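Local coordinates for hypothetical protein AGR_pAT_315 (Agrobacterium tumefaciens str. C58, PDB 1VQY), which is of unknown function but belongs to the NIPSNAP family, whose members share the dimeric alpha-beta barrel fold, at residues Tyr20-Arg23 / Glu29-Lys32; Arg35-Ala40 / Gln89-Arg94. All blocks are in the same frame, centred on the assembly; numbering follows the deposited sequence.

Contact 1 of 2, residues Tyr20-Arg23 / Glu29-Lys32; sequences YRIR and EYLK
Tyr30, on helix 27-46, reaches across to strand 14-22 and meets two of its side chains, Tyr20 and Ile22, in quite different ways. Its CG stands anti to the backbone N (chi1 178°), which carries the ring off the helix toward the strand. Ile22 approaches one face of that ring. Its CD1 methyl, at the end of the CG1 branch, sits 3.7 Å above the ring plane and is displaced toward the rim, where its nearest atoms are Tyr30 CD2 and CE2; the CD1 of Ile22 to Tyr30 CD2 distance is 3.8 Å. Measured to the ring centroid of Tyr30, Ile22 CD1 lies 4.1 Å away and 24° off the normal, a CH-pi contact.

With Tyr20 it is the phenol end of Tyr30 that does the touching. The Tyr30 hydroxyl, not its ring face, meets the edge of the Tyr20 ring, near its plane, with Tyr30 OH 3.4 Å from Tyr20 CD2 and 3.5 Å from Tyr20 CE2. The two tyrosine side chains cross at about a right angle. Neither phenol depends on the other for a polar partner: Tyr30 OH hydrogen-bonds to Tyr52 OH on strand 49-55, and Tyr20 OH to Arg18 NE. Val63 and His65 of strand 62-69 also touch the Tyr30 side chain, while His65 meets Tyr20 edge to face.

This is helix-on-sheet packing across the short turn between strand 14-22 and helix 27-46. Its chemistry is van der Waals and CH-pi contact between buried groups, with the Tyr30 hydroxyl satisfied by Tyr52.

Contact 2 of 2, residues Arg35-Ala40 / Gln89-Arg94; sequences REEGIA and QAFIPR
Glu37 and Gly38 of helix 27-46 face Phe91 and Arg94 of helix 86-96, a helix-helix contact in the helical layer of a subunit of the dimeric alpha-beta barrel fold. The short segments cross at -122°, with their axes 10.2 Å apart at closest approach.

Glu37 can be followed outward. Its CB lies 3.8 Å from Phe91 CE1, approaching the ring obliquely. CG is anti to the carbonyl carbon (chi1 -67°), and from there the extended chain carries CD to the guanidinium of Arg94. At the tip, OE1 takes the main load of the salt bridge: Arg94 NH2 donates to Glu37 OE1 at 3.0 Å and Arg94 NH1 to the same oxygen at 3.2 Å, an end-on grip at the guanidinium edge. OE2 adds a weak bond from Arg94 NH1. The carboxylate and guanidinium planes stand 33° apart, and Arg94 NE bonds back to Ala90 O, which helps to fix the guanidinium's rotation.

Beside this pair at the surface, Phe91 and Gly38 are buried. Leu33 also touches Phe91, and Gly38 CA lies over one face of the Phe91 ring in a CH-pi contact, just 3.4 Å from Phe91 CZ.

Helix 27-46 carries one side of both contacts, and both segments of contact 1 precede both of contact 2 in the chain. Their centres lie 12 Å apart, and although 29-32 and 35-40 follow closely on the helix, the contacts do not otherwise touch. Contact 1 fastens the early part of the helix to strand 14-22, an inner strand of the four-stranded antiparallel sheet, whereas contact 2 joins its middle to helix 86-96, which comes just before the last strand, 99-109. The long helix thus links the sheet to helix 86-96. From within these same segments it also meets the second subunit: Leu31 packs on Thr110 and Arg35 forms a salt bridge with Asp111, both of that other chain.

Contact 1 of 2, residues Tyr20-Arg23 / Glu29-Lys32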
loop_
_atom_site.group_PDB
_atom_site.type_symbol
_atom_site.label_atom_id
_atom_site.label_comp_id
_atom_site.label_asym_id
_atom_site.label_seq_id
_atom_site.Cartn_x
_atom_site.Cartn_y
_atom_site.Cartn_z
ATOM N N TYR B 20 13.069 -0.503 7.873
ATOM C CA TYR B 20 13.090 0.954 7.846
ATOM C C TYR B 20 13.295 1.425 6.426
ATOM O O TYR B 20 14.138 0.858 5.724
ATOM C CB TYR B 20 14.243 1.520 8.682
ATOM C CG TYR B 20 14.314 1.095 10.129
ATOM C CD1 TYR B 20 13.187 0.624 10.813
ATOM C CD2 TYR B 20 15.498 1.224 10.829
ATOM C CE1 TYR B 20 13.257 0.256 12.148
ATOM C CE2 TYR B 20 15.578 0.875 12.160
ATOM C CZ TYR B 20 14.450 0.382 12.811
ATOM O OH TYR B 20 14.538 0.024 14.123
ATOM N N ARG B 21 12.533 2.445 6.010
ATOM C CA ARG B 21 12.838 3.188 4.788
ATOM C C ARG B 21 13.662 4.383 5.189
ATOM O O ARG B 21 13.214 5.231 5.963
ATOM C CB ARG B 21 11.577 3.629 4.034
ATOM C CG ARG B 21 11.810 4.662 2.906
ATOM C CD ARG B 21 10.694 4.639 1.779
ATOM N NE ARG B 21 9.324 4.773 2.276
ATOM N N ILE B 22 14.884 4.441 4.658
ATOM C CA ILE B 22 15.826 5.531 4.945
ATOM C C ILE B 22 15.643 6.699 3.979
ATOM O O ILE B 22 15.306 6.525 2.819
ATOM C CB ILE B 22 17.285 5.020 4.885
ATOM C CG1 ILE B 22 17.436 3.763 5.754
ATOM C CG2 ILE B 22 18.271 6.108 5.313
ATOM C CD1 ILE B 22 16.821 3.897 7.159
ATOM N N ARG B 23 15.873 7.903 4.477
ATOM C CA ARG B 23 15.742 9.106 3.666
ATOM C C ARG B 23 16.792 9.100 2.555
ATOM O O ARG B 23 17.948 8.688 2.772
ATOM C CB ARG B 23 15.827 10.366 4.546
ATOM C CG ARG B 23 14.570 10.539 5.431
ATOM C CD ARG B 23 14.602 11.802 6.297
ATOM N N GLU B 29 25.296 7.221 5.708
ATOM C CA GLU B 29 25.337 7.861 7.029
ATOM C C GLU B 29 24.635 6.978 8.076
ATOM O O GLU B 29 25.171 6.738 9.159
ATOM C CB GLU B 29 24.689 9.239 6.951
ATOM C CG GLU B 29 24.956 10.144 8.136
ATOM C CD GLU B 29 24.256 11.504 8.005
ATOM O OE1 GLU B 29 23.950 11.926 6.864
ATOM O OE2 GLU B 29 24.005 12.145 9.056
ATOM N N TYR B 30 23.443 6.486 7.732
ATOM C CA TYR B 30 22.723 5.512 8.561
ATOM C C TYR B 30 23.619 4.327 8.908
ATOM O O TYR B 30 23.799 4.000 10.072
ATOM C CB TYR B 30 21.466 4.984 7.848
ATOM C CG TYR B 30 20.745 3.955 8.667
ATOM C CD1 TYR B 30 21.109 2.598 8.594
ATOM C CD2 TYR B 30 19.719 4.315 9.545
ATOM C CE1 TYR B 30 20.459 1.635 9.354
ATOM C CE2 TYR B 30 19.065 3.352 10.322
ATOM C CZ TYR B 30 19.455 2.017 10.228
ATOM O OH TYR B 30 18.843 1.036 10.984
ATOM N N LEU B 31 24.166 3.695 7.872
ATOM C CA LEU B 31 25.042 2.550 8.021
ATOM C C LEU B 31 26.276 2.807 8.869
ATOM O O LEU B 31 26.688 1.946 9.655
ATOM C CB LEU B 31 25.475 2.061 6.642
ATOM C CG LEU B 31 24.406 1.309 5.862
ATOM C CD1 LEU B 31 24.996 0.887 4.513
ATOM C CD2 LEU B 31 23.831 0.093 6.664
ATOM N N LYS B 32 26.864 3.990 8.695
ATOM C CA LYS B 32 28.092 4.356 9.374
ATOM C C LYS B 32 27.848 4.506 10.865
ATOM O O LYS B 32 28.651 4.052 11.681
ATOM C CB LYS B 32 28.669 5.659 8.809
ATOM C CG LYS B 32 29.924 6.118 9.537
ATOM C CD LYS B 32 30.473 7.444 9.039
ATOM C CE LYS B 32 31.965 7.537 9.396
ATOM N NZ LYS B 32 32.565 8.840 9.038
#

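Contact 2 of 2, residues Arg35-Ala40 / Gln89-Arg94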
loop_
_atom_site.group_PDB
_atom_site.type_symbol
_atom_site.label_atom_id
_atom_site.label_comp_id
_atom_site.label_asym_id
_atom_site.label_seq_id
_atom_site.Cartn_x
_atom_site.Cartn_y
_atom_site.Cartn_z
ATOM N N ARG B 35 27.291 0.827 12.140
ATOM C CA ARG B 35 28.608 0.154 12.099
ATOM C C ARG B 35 29.528 0.581 13.246
ATOM O O ARG B 35 30.026 -0.254 14.013
ATOM C CB ARG B 35 29.299 0.441 10.757
ATOM C CG ARG B 35 30.678 -0.232 10.584
ATOM C CD ARG B 35 31.262 -0.072 9.179
ATOM N NE ARG B 35 30.308 -0.516 8.163
ATOM C CZ ARG B 35 29.612 0.280 7.346
ATOM N NH1 ARG B 35 29.748 1.605 7.360
ATOM N NH2 ARG B 35 28.766 -0.257 6.495
ATOM N N GLU B 36 29.720 1.898 13.358
ATOM C CA GLU B 36 30.727 2.483 14.234
ATOM C C GLU B 36 30.310 2.675 15.696
ATOM O O GLU B 36 31.172 2.722 16.571
ATOM C CB GLU B 36 31.169 3.817 13.656
ATOM C CG GLU B 36 31.816 3.702 12.269
ATOM C CD GLU B 36 32.507 4.992 11.830
ATOM O OE1 GLU B 36 32.366 6.028 12.513
ATOM O OE2 GLU B 36 33.196 4.976 10.792
ATOM N N GLU B 37 29.007 2.776 15.966
ATOM C CA GLU B 37 28.516 3.013 17.331
ATOM C C GLU B 37 27.362 2.107 17.763
ATOM O O GLU B 37 27.454 1.439 18.789
ATOM C CB GLU B 37 28.079 4.468 17.478
ATOM C CG GLU B 37 29.233 5.427 17.384
ATOM C CD GLU B 37 28.806 6.880 17.370
ATOM O OE1 GLU B 37 28.140 7.317 18.344
ATOM O OE2 GLU B 37 29.161 7.579 16.391
ATOM N N GLY B 38 26.288 2.078 16.981
ATOM C CA GLY B 38 25.010 1.576 17.460
ATOM C C GLY B 38 24.920 0.095 17.749
ATOM O O GLY B 38 24.383 -0.305 18.775
ATOM N N ILE B 39 25.471 -0.712 16.852
ATOM C CA ILE B 39 25.379 -2.161 16.975
ATOM C C ILE B 39 26.223 -2.684 18.161
ATOM O O ILE B 39 25.880 -3.703 18.781
ATOM C CB ILE B 39 25.728 -2.856 15.611
ATOM C CG1 ILE B 39 24.843 -4.085 15.371
ATOM C CG2 ILE B 39 27.248 -3.218 15.514
ATOM C CD1 ILE B 39 23.366 -3.835 15.452
ATOM N N ALA B 40 27.290 -1.960 18.502
ATOM C CA ALA B 40 28.109 -2.280 19.676
ATOM C C ALA B 40 27.373 -2.050 21.013
ATOM O O ALA B 40 27.673 -2.709 22.016
ATOM C CB ALA B 40 29.436 -1.497 19.646
ATOM N N GLN B 89 20.734 6.478 24.530
ATOM C CA GLN B 89 19.915 7.687 24.564
ATOM C C GLN B 89 20.562 8.817 23.782
ATOM O O GLN B 89 19.865 9.603 23.119
ATOM C CB GLN B 89 19.642 8.107 26.003
ATOM C CG GLN B 89 18.576 7.224 26.663
ATOM C CD GLN B 89 18.383 7.534 28.136
ATOM O OE1 GLN B 89 19.086 8.381 28.705
ATOM N NE2 GLN B 89 17.425 6.846 28.766
ATOM N N ALA B 90 21.892 8.876 23.850
ATOM C CA ALA B 90 22.670 9.831 23.069
ATOM C C ALA B 90 22.790 9.422 21.583
ATOM O O ALA B 90 22.984 10.274 20.716
ATOM C CB ALA B 90 24.064 10.005 23.702
ATOM N N PHE B 91 22.661 8.127 21.295
ATOM C CA PHE B 91 22.858 7.597 19.932
ATOM C C PHE B 91 21.598 7.583 19.053
ATOM O O PHE B 91 21.656 7.888 17.840
ATOM C CB PHE B 91 23.439 6.168 19.970
ATOM C CG PHE B 91 23.455 5.502 18.629
ATOM C CD1 PHE B 91 24.482 5.744 17.739
ATOM C CD2 PHE B 91 22.402 4.669 18.229
ATOM C CE1 PHE B 91 24.478 5.150 16.473
ATOM C CE2 PHE B 91 22.396 4.065 16.969
ATOM C CZ PHE B 91 23.435 4.308 16.090
ATOM N N ILE B 92 20.478 7.194 19.649
ATOM C CA ILE B 92 19.251 6.939 18.888
ATOM C C ILE B 92 18.586 8.176 18.212
ATOM O O ILE B 92 18.003 8.042 17.129
ATOM C CB ILE B 92 18.237 6.104 19.739
ATOM C CG1 ILE B 92 17.034 5.648 18.895
ATOM C CG2 ILE B 92 17.765 6.871 20.938
ATOM C CD1 ILE B 92 17.410 4.807 17.661
ATOM N N PRO B 93 18.698 9.374 18.816
ATOM C CA PRO B 93 18.145 10.529 18.126
ATOM C C PRO B 93 18.885 10.851 16.826
ATOM O O PRO B 93 18.281 11.388 15.906
ATOM C CB PRO B 93 18.333 11.683 19.128
ATOM C CG PRO B 93 18.659 11.047 20.433
ATOM C CD PRO B 93 19.333 9.768 20.088
ATOM N N ARG B 94 20.171 10.543 16.751
ATOM C CA ARG B 94 20.934 10.830 15.543
ATOM C C ARG B 94 20.614 9.840 14.449
ATOM O O ARG B 94 20.760 10.148 13.267
ATOM C CB ARG B 94 22.436 10.772 15.816
ATOM C CG ARG B 94 22.950 11.839 16.743
ATOM C CD ARG B 94 24.445 11.690 16.893
ATOM N NE ARG B 94 24.781 10.822 18.010
ATOM C CZ ARG B 94 25.835 9.999 18.056
ATOM N NH1 ARG B 94 26.677 9.888 17.021
ATOM N NH2 ARG B 94 26.048 9.274 19.159
#